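Local atomic coordinates of glycine oxidase (Bacillus cereus ATCC 14579, PDB entry 7CYX), a protein that probably catalyses the FAD-dependent oxidation of glycine to glyoxylate, with release of hydrogen peroxide and ammonium, in the pathway to thiamine diphosphate. Residues A[78-83]-A[159-164]; A[129-132]-A[138-141]; A[258-263]-A[299-304]. All coordinates share one frame; numbering follows the deposited sequence.

Interaction 1: residues A[78-83]-A[159-164]; sequences AVLREK and TKAFAH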
ATOM      1  N   ALA A  78       2.314   7.547  11.433  1.00 62.84           N
ATOM      2  CA  ALA A  78       1.941   8.883  10.923  1.00 63.68           C
ATOM      3  C   ALA A  78       3.153   9.563  10.294  1.00 59.65           C
ATOM      4  O   ALA A  78       3.039  10.107   9.198  1.00 61.40           O
ATOM      5  CB  ALA A  78       1.374   9.748  12.027  1.00 64.83           C
ATOM      6  N   VAL A  79       4.287   9.514  11.011  1.00 64.87           N
ATOM      7  CA  VAL A  79       5.561  10.108  10.581  1.00 61.32           C
ATOM      8  C   VAL A  79       5.975   9.501   9.239  1.00 60.66           C
ATOM      9  O   VAL A  79       6.323  10.228   8.326  1.00 67.95           O
ATOM     10  CB  VAL A  79       6.666   9.906  11.632  1.00 65.10           C
ATOM     11  CG1 VAL A  79       8.054  10.148  11.049  1.00 65.96           C
ATOM     12  CG2 VAL A  79       6.428  10.767  12.866  1.00 69.53           C
ATOM     13  N   LEU A  80       5.958   8.163   9.159  1.00 62.82           N
ATOM     14  CA  LEU A  80       6.467   7.438   8.002  1.00 56.40           C
ATOM     15  C   LEU A  80       5.596   7.757   6.777  1.00 54.94           C
ATOM     16  O   LEU A  80       6.112   8.107   5.714  1.00 52.58           O
ATOM     17  CB  LEU A  80       6.481   5.935   8.311  1.00 55.31           C
ATOM     18  CG  LEU A  80       7.560   5.441   9.281  1.00 57.94           C
ATOM     19  CD1 LEU A  80       7.302   3.991   9.655  1.00 55.28           C
ATOM     20  CD2 LEU A  80       8.962   5.588   8.712  1.00 55.05           C
ATOM     21  N   ARG A  81       4.275   7.635   6.938  1.00 55.30           N
ATOM     22  CA  ARG A  81       3.332   7.996   5.876  1.00 63.94           C
ATOM     23  C   ARG A  81       3.672   9.400   5.345  1.00 62.36           C
ATOM     24  O   ARG A  81       3.889   9.549   4.139  1.00 57.73           O
ATOM     25  CB  ARG A  81       1.882   7.877   6.360  1.00 61.95           C
ATOM     26  CG  ARG A  81       0.853   8.534   5.449  1.00 67.96           C
ATOM     27  CD  ARG A  81       0.904   8.117   3.978  1.00 74.77           C
ATOM     28  NE  ARG A  81       1.066   9.246   3.053  1.00 81.02           N
ATOM     29  CZ  ARG A  81       0.525   9.342   1.837  1.00 76.38           C
ATOM     30  NH1 ARG A  81      -0.446   8.522   1.473  1.00 72.47           N
ATOM     31  NH2 ARG A  81       0.947  10.276   0.999  1.00 78.87           N
ATOM     32  N   GLU A  82       3.794  10.380   6.253  1.00 61.47           N
ATOM     33  CA  GLU A  82       3.998  11.786   5.897  1.00 71.83           C
ATOM     34  C   GLU A  82       5.324  11.977   5.159  1.00 64.36           C
ATOM     35  O   GLU A  82       5.399  12.767   4.239  1.00 65.26           O
ATOM     36  CB  GLU A  82       3.908  12.701   7.125  1.00 81.40           C
ATOM     37  CG  GLU A  82       2.534  13.343   7.270  1.00 86.35           C
ATOM     38  CD  GLU A  82       2.203  13.905   8.643  1.00 97.15           C
ATOM     39  OE1 GLU A  82       2.923  14.821   9.096  1.00 90.81           O
ATOM     40  OE2 GLU A  82       1.219  13.424   9.259  1.00 99.62           O
ATOM     41  N   LYS A  83       6.347  11.220   5.542  1.00 57.73           N
ATOM     42  CA  LYS A  83       7.662  11.402   4.997  1.00 54.92           C
ATOM     43  C   LYS A  83       7.838  10.631   3.682  1.00 61.27           C
ATOM     44  O   LYS A  83       8.541  11.097   2.800  1.00 65.49           O
ATOM     45  CB  LYS A  83       8.694  10.955   6.030  1.00 56.18           C
ATOM     46  CG  LYS A  83      10.135  11.311   5.711  1.00 56.89           C
ATOM     47  CD  LYS A  83      11.105  10.661   6.664  1.00 58.42           C
ATOM     48  CE  LYS A  83      12.554  10.990   6.387  1.00 53.92           C
ATOM     49  NZ  LYS A  83      13.418  10.383   7.422  1.00 53.30           N
ATOM     50  N   THR A 159       8.602  -2.267   6.669  1.00 43.84           N
ATOM     51  CA  THR A 159       9.967  -2.479   6.292  1.00 47.99           C
ATOM     52  C   THR A 159      10.356  -1.463   5.216  1.00 49.35           C
ATOM     53  O   THR A 159      11.293  -0.719   5.379  1.00 48.74           O
ATOM     54  CB  THR A 159      10.190  -3.895   5.748  1.00 48.01           C
ATOM     55  OG1 THR A 159       9.909  -4.823   6.794  1.00 44.60           O
ATOM     56  CG2 THR A 159      11.593  -4.099   5.229  1.00 49.09           C
ATOM     57  N   LYS A 160       9.614  -1.470   4.105  1.00 53.47           N
ATOM     58  CA  LYS A 160       9.881  -0.589   3.009  1.00 48.68           C
ATOM     59  C   LYS A 160       9.839   0.859   3.519  1.00 46.90           C
ATOM     60  O   LYS A 160      10.698   1.642   3.159  1.00 44.72           O
ATOM     61  CB  LYS A 160       8.914  -0.881   1.861  1.00 52.48           C
ATOM     62  CG  LYS A 160       9.201  -2.172   1.101  1.00 56.16           C
ATOM     63  CD  LYS A 160       8.096  -2.560   0.124  1.00 59.74           C
ATOM     64  CE  LYS A 160       7.592  -3.983   0.259  1.00 64.19           C
ATOM     65  NZ  LYS A 160       8.258  -4.908  -0.691  1.00 68.48           N
ATOM     66  N   ALA A 161       8.889   1.197   4.402  1.00 43.78           N
ATOM     67  CA  ALA A 161       8.780   2.571   4.891  1.00 49.99           C
ATOM     68  C   ALA A 161      10.089   3.014   5.572  1.00 55.41           C
ATOM     69  O   ALA A 161      10.666   4.055   5.200  1.00 56.72           O
ATOM     70  CB  ALA A 161       7.601   2.712   5.812  1.00 52.54           C
ATOM     71  N   PHE A 162      10.550   2.228   6.555  1.00 50.61           N
ATOM     72  CA  PHE A 162      11.801   2.477   7.254  1.00 50.60           C
ATOM     73  C   PHE A 162      12.920   2.754   6.245  1.00 51.97           C
ATOM     74  O   PHE A 162      13.652   3.734   6.383  1.00 48.33           O
ATOM     75  CB  PHE A 162      12.217   1.281   8.114  1.00 50.40           C
ATOM     76  CG  PHE A 162      11.636   1.222   9.500  1.00 46.42           C
ATOM     77  CD1 PHE A 162      11.670   2.320  10.341  1.00 50.65           C
ATOM     78  CD2 PHE A 162      11.094   0.047   9.989  1.00 49.85           C
ATOM     79  CE1 PHE A 162      11.155   2.257  11.629  1.00 49.09           C
ATOM     80  CE2 PHE A 162      10.575  -0.017  11.275  1.00 50.88           C
ATOM     81  CZ  PHE A 162      10.593   1.090  12.092  1.00 47.66           C
ATOM     82  N   ALA A 163      13.047   1.889   5.233  1.00 49.89           N
ATOM     83  CA  ALA A 163      14.212   1.924   4.324  1.00 46.56           C
ATOM     84  C   ALA A 163      14.203   3.188   3.445  1.00 45.52           C
ATOM     85  O   ALA A 163      15.226   3.848   3.283  1.00 46.89           O
ATOM     86  CB  ALA A 163      14.269   0.667   3.501  1.00 44.70           C
ATOM     87  N   HIS A 164      13.048   3.555   2.903  1.00 49.12           N
ATOM     88  CA  HIS A 164      12.941   4.768   2.057  1.00 51.31           C
ATOM     89  C   HIS A 164      13.053   6.052   2.900  1.00 57.17           C
ATOM     90  O   HIS A 164      13.536   7.081   2.401  1.00 54.96           O
ATOM     91  CB  HIS A 164      11.618   4.787   1.299  1.00 46.95           C
ATOM     92  CG  HIS A 164      11.449   3.686   0.315  1.00 49.64           C
ATOM     93  ND1 HIS A 164      12.317   3.501  -0.737  1.00 45.79           N
ATOM     94  CD2 HIS A 164      10.474   2.758   0.192  1.00 51.73           C
ATOM     95  CE1 HIS A 164      11.903   2.473  -1.449  1.00 57.44           C
ATOM     96  NE2 HIS A 164      10.750   2.018  -0.915  1.00 53.53           N
TER
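L80 of helix 73-84 reaches across to A161 and F162 of helix 155-168, and this one leucine carries nearly all of a small, buried, apolar contact. At the root of the side chain, L80 CB lies 4.2 Å from A161 CB, because the two backbones come close, with the CA atoms of L80 and A161 6.2 Å apart. The first torsion sets CG beside the backbone N and anti to the carbonyl carbon (chi1 -73°), which aims the fork at the other helix. CG also faces the methyl, with 4.4 Å from L80 CG to A161 CB. Beyond it the branches divide the work. CD1 rests on the A161 methyl, L80 CD1 to A161 CB being 4.1 Å. L80 CD2 lies instead against the backbone, 4.2 Å from A161 O and 4.3 Å from F162 N. No hydrogen bond crosses between the segments.

On the far side of helix 155-168, the F162 ring meets H21 and touches S17 and S18 of helix 14-25, and its side chain is about 9 Å from the bound FAD. On the outer side of helix 73-84, R81 forms a salt bridge with D87 of the second subunit. The contact is thus helix-to-helix packing through a leucine over an alanine; helix 155-168 in turn packs on helix 14-25, which follows the GxGxxG-type turn of what is probably the Rossmann-type FAD-binding part.

Interaction 2: residues A[129-132]-A[138-141]; sequences HVRE and SESI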
ATOM      1  N   HIS A 129     -20.967 -14.095  22.820  1.00 58.02           N
ATOM      2  CA  HIS A 129     -20.651 -12.649  22.868  1.00 60.34           C
ATOM      3  C   HIS A 129     -19.604 -12.345  21.787  1.00 62.19           C
ATOM      4  O   HIS A 129     -19.705 -11.304  21.105  1.00 57.12           O
ATOM      5  CB  HIS A 129     -20.289 -12.169  24.293  1.00 58.12           C
ATOM      6  CG  HIS A 129     -21.461 -12.115  25.229  1.00 64.31           C
ATOM      7  ND1 HIS A 129     -21.394 -12.549  26.542  1.00 66.68           N
ATOM      8  CD2 HIS A 129     -22.736 -11.701  25.045  1.00 66.63           C
ATOM      9  CE1 HIS A 129     -22.568 -12.406  27.118  1.00 59.45           C
ATOM     10  NE2 HIS A 129     -23.408 -11.892  26.221  1.00 58.97           N
ATOM     11  N   VAL A 130     -18.661 -13.282  21.588  1.00 59.83           N
ATOM     12  CA  VAL A 130     -17.695 -13.205  20.473  1.00 64.37           C
ATOM     13  C   VAL A 130     -18.483 -13.063  19.164  1.00 63.46           C
ATOM     14  O   VAL A 130     -18.291 -12.116  18.389  1.00 61.12           O
ATOM     15  CB  VAL A 130     -16.763 -14.434  20.413  1.00 71.84           C
ATOM     16  CG1 VAL A 130     -15.899 -14.430  19.157  1.00 73.39           C
ATOM     17  CG2 VAL A 130     -15.882 -14.567  21.647  1.00 69.03           C
ATOM     18  N   ARG A 131     -19.408 -14.001  18.964  1.00 61.52           N
ATOM     19  CA  ARG A 131     -20.129 -14.143  17.703  1.00 63.55           C
ATOM     20  C   ARG A 131     -21.027 -12.937  17.407  1.00 61.43           C
ATOM     21  O   ARG A 131     -21.381 -12.728  16.249  1.00 55.75           O
ATOM     22  CB  ARG A 131     -20.964 -15.427  17.718  1.00 67.70           C
ATOM     23  CG  ARG A 131     -20.367 -16.550  16.883  1.00 69.94           C
ATOM     24  CD  ARG A 131     -21.021 -17.890  17.153  1.00 67.22           C
ATOM     25  NE  ARG A 131     -20.075 -18.729  17.863  1.00 68.29           N
ATOM     26  CZ  ARG A 131     -20.239 -19.175  19.097  1.00 63.93           C
ATOM     27  NH1 ARG A 131     -21.412 -19.038  19.695  1.00 57.54           N
ATOM     28  NH2 ARG A 131     -19.223 -19.747  19.720  1.00 51.68           N
ATOM     29  N   GLU A 132     -21.434 -12.189  18.446  1.00 66.65           N
ATOM     30  CA  GLU A 132     -22.145 -10.919  18.253  1.00 64.28           C
ATOM     31  C   GLU A 132     -21.184  -9.942  17.575  1.00 59.45           C
ATOM     32  O   GLU A 132     -21.562  -9.264  16.623  1.00 56.52           O
ATOM     33  CB  GLU A 132     -22.701 -10.353  19.569  1.00 72.40           C
ATOM     34  CG  GLU A 132     -24.226 -10.443  19.698  1.00 78.21           C
ATOM     35  CD  GLU A 132     -25.071  -9.378  18.987  1.00 89.78           C
ATOM     36  OE1 GLU A 132     -26.249  -9.680  18.640  1.00 87.01           O
ATOM     37  OE2 GLU A 132     -24.579  -8.233  18.791  1.00 89.83           O
ATOM     38  N   SER A 138     -17.031 -19.535  14.028  1.00 57.84           N
ATOM     39  CA  SER A 138     -17.599 -20.869  14.243  1.00 55.25           C
ATOM     40  C   SER A 138     -18.445 -20.909  15.514  1.00 55.01           C
ATOM     41  O   SER A 138     -18.077 -20.310  16.510  1.00 47.99           O
ATOM     42  CB  SER A 138     -16.486 -21.886  14.335  1.00 58.88           C
ATOM     43  OG  SER A 138     -16.939 -23.134  14.855  1.00 65.04           O
ATOM     44  N   GLU A 139     -19.519 -21.704  15.470  1.00 60.57           N
ATOM     45  CA  GLU A 139     -20.284 -22.079  16.661  1.00 62.30           C
ATOM     46  C   GLU A 139     -19.413 -22.903  17.625  1.00 61.89           C
ATOM     47  O   GLU A 139     -19.763 -23.031  18.795  1.00 58.31           O
ATOM     48  CB  GLU A 139     -21.564 -22.824  16.268  1.00 60.04           C
ATOM     49  CG  GLU A 139     -22.604 -21.933  15.598  1.00 64.34           C
ATOM     50  CD  GLU A 139     -23.339 -20.954  16.515  1.00 70.94           C
ATOM     51  OE1 GLU A 139     -24.233 -20.244  16.022  1.00 69.50           O
ATOM     52  OE2 GLU A 139     -23.037 -20.911  17.733  1.00 70.62           O
ATOM     53  N   SER A 140     -18.273 -23.445  17.166  1.00 57.97           N
ATOM     54  CA  SER A 140     -17.417 -24.273  18.051  1.00 51.91           C
ATOM     55  C   SER A 140     -16.700 -23.432  19.118  1.00 50.03           C
ATOM     56  O   SER A 140     -16.218 -23.980  20.101  1.00 52.34           O
ATOM     57  CB  SER A 140     -16.421 -25.081  17.265  1.00 52.44           C
ATOM     58  OG  SER A 140     -15.323 -24.288  16.834  1.00 53.64           O
ATOM     59  N   ILE A 141     -16.558 -22.119  18.910  1.00 53.06           N
ATOM     60  CA  ILE A 141     -15.833 -21.267  19.891  1.00 55.93           C
ATOM     61  C   ILE A 141     -16.690 -21.117  21.166  1.00 55.72           C
ATOM     62  O   ILE A 141     -17.838 -20.685  21.076  1.00 51.70           O
ATOM     63  CB  ILE A 141     -15.490 -19.908  19.254  1.00 52.47           C
ATOM     64  CG1 ILE A 141     -14.505 -20.082  18.098  1.00 56.05           C
ATOM     65  CG2 ILE A 141     -14.972 -18.924  20.292  1.00 55.78           C
ATOM     66  CD1 ILE A 141     -14.643 -19.037  17.034  1.00 51.19           C
TER
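A type I beta turn running from S138 to I141 is tied to helix 127-133 by R131, whose guanidinium end lies among S138, E139 and I141. The hydrogen bond across the contact uses NE: R131 NE donates to S138 O over 2.9 Å with an N-H...O angle of 152°. The donor stands above the carbonyl plane of S138, and the oxygen is tilted from the guanidinium plane. That same S138 O also takes the weak bond from I141 N that closes the turn, so the arginine and the turn share one acceptor.

E139 approaches differently. Its carboxylate comes over a guanidinium face, well off the plane (E139 OE2 to R131 NH1 3.2 Å), so the salt bridge is electrostatic and not a directed hydrogen bond. The glutamate chain is bent at chi2 (-73°), which brings the end back to the arginine although its CB starts away from the helix. E139 CA lies 3.5 Å above the guanidinium plane, displaced toward its rim. The carbonyl of I141 lies at the edge near NH2, in a place where the model is doubtful.

R131 NH1 has a second anionic partner in D128 on its own helix. Within the turn, S140 N donates to S138 OG (2.7 Å), giving an ST turn. Far from the FAD site, a type I turn with an ST turn is thus bound, through its S138 carbonyl, by the preceding helix.

Interaction 3: residues A[258-263]-A[299-304]; sequences GGRYVI and EWESTW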
ATOM      1  N   GLY A 258      -7.969  -4.423   2.064  1.00 53.06           N
ATOM      2  CA  GLY A 258      -8.363  -4.815   0.733  1.00 55.31           C
ATOM      3  C   GLY A 258      -8.988  -6.194   0.665  1.00 51.35           C
ATOM      4  O   GLY A 258      -8.895  -6.866  -0.369  1.00 56.16           O
ATOM      5  N   GLY A 259      -9.669  -6.598   1.738  1.00 54.52           N
ATOM      6  CA  GLY A 259     -10.442  -7.857   1.759  1.00 52.26           C
ATOM      7  C   GLY A 259      -9.545  -9.079   1.612  1.00 51.96           C
ATOM      8  O   GLY A 259      -9.974 -10.107   1.057  1.00 52.53           O
ATOM      9  N   ARG A 260      -8.316  -8.966   2.138  1.00 48.49           N
ATOM     10  CA  ARG A 260      -7.343 -10.045   2.218  1.00 50.96           C
ATOM     11  C   ARG A 260      -7.356 -10.672   3.632  1.00 48.45           C
ATOM     12  O   ARG A 260      -7.331  -9.949   4.654  1.00 50.29           O
ATOM     13  CB  ARG A 260      -5.965  -9.495   1.832  1.00 53.47           C
ATOM     14  CG  ARG A 260      -4.925 -10.574   1.552  1.00 63.37           C
ATOM     15  CD  ARG A 260      -3.690 -10.098   0.799  1.00 55.42           C
ATOM     16  NE  ARG A 260      -2.517 -10.045   1.640  1.00 54.82           N
ATOM     17  CZ  ARG A 260      -1.345 -10.608   1.357  1.00 58.54           C
ATOM     18  NH1 ARG A 260      -1.190 -11.366   0.285  1.00 55.80           N
ATOM     19  NH2 ARG A 260      -0.314 -10.376   2.143  1.00 52.28           N
ATOM     20  N   TYR A 261      -7.382 -12.018   3.685  1.00 46.15           N
ATOM     21  CA  TYR A 261      -7.263 -12.837   4.926  1.00 42.98           C
ATOM     22  C   TYR A 261      -5.978 -13.667   4.856  1.00 47.79           C
ATOM     23  O   TYR A 261      -5.768 -14.424   3.892  1.00 51.90           O
ATOM     24  CB  TYR A 261      -8.544 -13.654   5.153  1.00 45.38           C
ATOM     25  CG  TYR A 261      -9.719 -12.728   5.331  1.00 44.96           C
ATOM     26  CD1 TYR A 261     -10.346 -12.198   4.228  1.00 45.03           C
ATOM     27  CD2 TYR A 261     -10.072 -12.232   6.577  1.00 46.16           C
ATOM     28  CE1 TYR A 261     -11.356 -11.267   4.341  1.00 41.69           C
ATOM     29  CE2 TYR A 261     -11.094 -11.310   6.716  1.00 49.57           C
ATOM     30  CZ  TYR A 261     -11.725 -10.814   5.589  1.00 48.23           C
ATOM     31  OH  TYR A 261     -12.717  -9.890   5.674  1.00 49.82           O
ATOM     32  N   VAL A 262      -5.113 -13.488   5.865  1.00 43.04           N
ATOM     33  CA  VAL A 262      -3.815 -14.168   5.945  1.00 43.51           C
ATOM     34  C   VAL A 262      -3.855 -15.160   7.105  1.00 41.86           C
ATOM     35  O   VAL A 262      -4.238 -14.778   8.220  1.00 45.43           O
ATOM     36  CB  VAL A 262      -2.656 -13.161   6.108  1.00 41.11           C
ATOM     37  CG1 VAL A 262      -1.334 -13.851   6.352  1.00 42.70           C
ATOM     38  CG2 VAL A 262      -2.544 -12.237   4.914  1.00 41.33           C
ATOM     39  N   ILE A 263      -3.448 -16.413   6.829  1.00 41.55           N
ATOM     40  CA  ILE A 263      -3.707 -17.570   7.684  1.00 38.92           C
ATOM     41  C   ILE A 263      -2.452 -18.434   7.778  1.00 42.90           C
ATOM     42  O   ILE A 263      -1.957 -18.920   6.768  1.00 48.23           O
ATOM     43  CB  ILE A 263      -4.859 -18.417   7.116  1.00 41.71           C
ATOM     44  CG1 ILE A 263      -6.049 -17.583   6.647  1.00 42.92           C
ATOM     45  CG2 ILE A 263      -5.280 -19.478   8.115  1.00 48.07           C
ATOM     46  CD1 ILE A 263      -6.921 -18.295   5.649  1.00 44.35           C
ATOM     47  N   GLU A 299     -11.693 -16.695  -2.019  1.00 49.27           N
ATOM     48  CA  GLU A 299     -10.886 -16.812  -3.247  1.00 54.23           C
ATOM     49  C   GLU A 299      -9.428 -17.008  -2.859  1.00 54.45           C
ATOM     50  O   GLU A 299      -8.864 -16.143  -2.180  1.00 52.92           O
ATOM     51  CB  GLU A 299     -11.050 -15.575  -4.121  1.00 60.00           C
ATOM     52  CG  GLU A 299     -12.490 -15.159  -4.294  1.00 65.44           C
ATOM     53  CD  GLU A 299     -12.680 -13.927  -5.152  1.00 72.55           C
ATOM     54  OE1 GLU A 299     -11.675 -13.318  -5.539  1.00 71.68           O
ATOM     55  OE2 GLU A 299     -13.831 -13.599  -5.440  1.00 80.92           O
ATOM     56  N   TRP A 300      -8.859 -18.115  -3.309  1.00 38.93           N
ATOM     57  CA  TRP A 300      -7.440 -18.413  -3.036  1.00 42.54           C
ATOM     58  C   TRP A 300      -6.596 -17.302  -3.634  1.00 41.85           C
ATOM     59  O   TRP A 300      -6.851 -16.902  -4.759  1.00 41.63           O
ATOM     60  CB  TRP A 300      -7.057 -19.755  -3.649  1.00 43.01           C
ATOM     61  CG  TRP A 300      -5.594 -20.041  -3.586  1.00 39.25           C
ATOM     62  CD1 TRP A 300      -4.662 -19.777  -4.536  1.00 44.61           C
ATOM     63  CD2 TRP A 300      -4.892 -20.656  -2.503  1.00 42.97           C
ATOM     64  NE1 TRP A 300      -3.433 -20.193  -4.127  1.00 43.86           N
ATOM     65  CE2 TRP A 300      -3.543 -20.735  -2.882  1.00 43.92           C
ATOM     66  CE3 TRP A 300      -5.272 -21.154  -1.258  1.00 44.23           C
ATOM     67  CZ2 TRP A 300      -2.575 -21.290  -2.054  1.00 48.91           C
ATOM     68  CZ3 TRP A 300      -4.315 -21.703  -0.444  1.00 45.92           C
ATOM     69  CH2 TRP A 300      -2.984 -21.763  -0.835  1.00 46.12           C
ATOM     70  N   GLU A 301      -5.613 -16.831  -2.894  1.00 41.65           N
ATOM     71  CA  GLU A 301      -4.776 -15.783  -3.496  1.00 46.74           C
ATOM     72  C   GLU A 301      -3.361 -16.315  -3.641  1.00 44.22           C
ATOM     73  O   GLU A 301      -2.879 -16.394  -4.751  1.00 42.32           O
ATOM     74  CB  GLU A 301      -4.705 -14.549  -2.608  1.00 47.41           C
ATOM     75  CG  GLU A 301      -3.654 -13.572  -3.078  1.00 47.25           C
ATOM     76  CD  GLU A 301      -3.082 -12.632  -2.043  1.00 52.62           C
ATOM     77  OE1 GLU A 301      -3.806 -11.753  -1.581  1.00 58.35           O
ATOM     78  OE2 GLU A 301      -1.913 -12.772  -1.724  1.00 52.76           O
ATOM     79  N   SER A 302      -2.790 -16.758  -2.533  1.00 42.94           N
ATOM     80  CA  SER A 302      -1.352 -17.063  -2.532  1.00 39.86           C
ATOM     81  C   SER A 302      -0.976 -17.940  -1.346  1.00 39.41           C
ATOM     82  O   SER A 302      -1.758 -18.075  -0.432  1.00 39.61           O
ATOM     83  CB  SER A 302      -0.674 -15.740  -2.376  1.00 40.50           C
ATOM     84  OG  SER A 302       0.620 -15.745  -2.900  1.00 46.76           O
ATOM     85  N   THR A 303       0.234 -18.471  -1.406  1.00 37.91           N
ATOM     86  CA  THR A 303       0.853 -19.246  -0.319  1.00 41.11           C
ATOM     87  C   THR A 303       2.341 -18.910  -0.331  1.00 42.45           C
ATOM     88  O   THR A 303       2.862 -18.682  -1.395  1.00 43.03           O
ATOM     89  CB  THR A 303       0.579 -20.741  -0.446  1.00 42.64           C
ATOM     90  OG1 THR A 303       1.192 -21.275   0.716  1.00 36.09           O
ATOM     91  CG2 THR A 303       1.179 -21.366  -1.681  1.00 41.35           C
ATOM     92  N   TRP A 304       2.977 -18.843   0.828  1.00 44.13           N
ATOM     93  CA  TRP A 304       4.425 -18.543   0.836  1.00 40.22           C
ATOM     94  C   TRP A 304       5.064 -19.096   2.096  1.00 40.84           C
ATOM     95  O   TRP A 304       4.349 -19.513   2.979  1.00 46.53           O
ATOM     96  CB  TRP A 304       4.677 -17.045   0.700  1.00 40.19           C
ATOM     97  CG  TRP A 304       4.176 -16.249   1.856  1.00 43.52           C
ATOM     98  CD1 TRP A 304       4.802 -16.034   3.040  1.00 43.46           C
ATOM     99  CD2 TRP A 304       2.932 -15.553   1.929  1.00 45.79           C
ATOM    100  NE1 TRP A 304       4.029 -15.254   3.843  1.00 50.26           N
ATOM    101  CE2 TRP A 304       2.878 -14.942   3.188  1.00 44.07           C
ATOM    102  CE3 TRP A 304       1.863 -15.389   1.055  1.00 44.35           C
ATOM    103  CZ2 TRP A 304       1.799 -14.175   3.593  1.00 45.47           C
ATOM    104  CZ3 TRP A 304       0.794 -14.630   1.458  1.00 43.18           C
ATOM    105  CH2 TRP A 304       0.760 -14.043   2.712  1.00 45.89           C
TER
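R260, W304 and E301 form most of this contact, which spans two strands of the eight-stranded mixed sheet of the substrate-binding domain, as in the D-amino acid oxidase family. Strands 260-269 and 299-311 are not direct neighbours: both pair antiparallel with strand 225-236 between them, so long side chains bridge the gap. A classic beta bulge at E301 and S302, opposite A234 of the middle strand, interrupts the regular pairing just where the glutamate departs.

R260 does not start toward strand 299-311; CG is anti to the backbone N (chi1 -166°), and a bend at chi3 turns the end to it. E301 meets it at about a right angle, its chain extended beyond CG. R260 NH1 and E301 OE2 form a salt bridge at 2.6 Å. The oxygen sits at the edge of the guanidinium, near its plane, and the two flat groups are nearly coplanar, 15° apart, yet the N-H...O angle is only 123°, making the hydrogen bond weak. E301 OE1 lies 2.9 Å from R260 CD, a tight approach, and is also near R260 NH1. OE1 also takes part in a salt bridge with R236 NE on the middle strand, so the carboxylate is held between two arginines.

W304 comes toward R260 from the opposite direction. The far end of its benzene ring lies obliquely by the guanidinium, with W304 CH2 3.9 Å from R260 NH2 and W304 CZ3 4.0 Å from R260 NH1. On the pyrrole side, NE1 is hydrogen-bonded to A45 O, which holds that edge of the indole; the side chain lies about 6 Å from the bound FAD. V262, close to the FAD-binding A47, meets the same ring at an oblique angle, V262 CG1 to W304 CZ2 being 4.2 Å.

Interactions 2 and 3 belong to the region of the eight-stranded mixed sheet, interaction 3 on strands 260-269 and 299-311 near one edge and interaction 2 in the helix and loop between strands 123-126 and 143-147 at the other. Their centres are 23 Å apart. Interaction 1 lies among the helices, its centre 24 Å from interaction 3 and 38 Å from interaction 2. Along the chain, segments 129-132 and 138-141 fall between the helices of interaction 1, and interaction 3 follows. The F162 and W304 side chains lie about 9 and 6 Å from the FAD. Interactions 1 and 3 meet across the dimer, where H164 packs on G258 of the second subunit; interaction 2 touches no other chain.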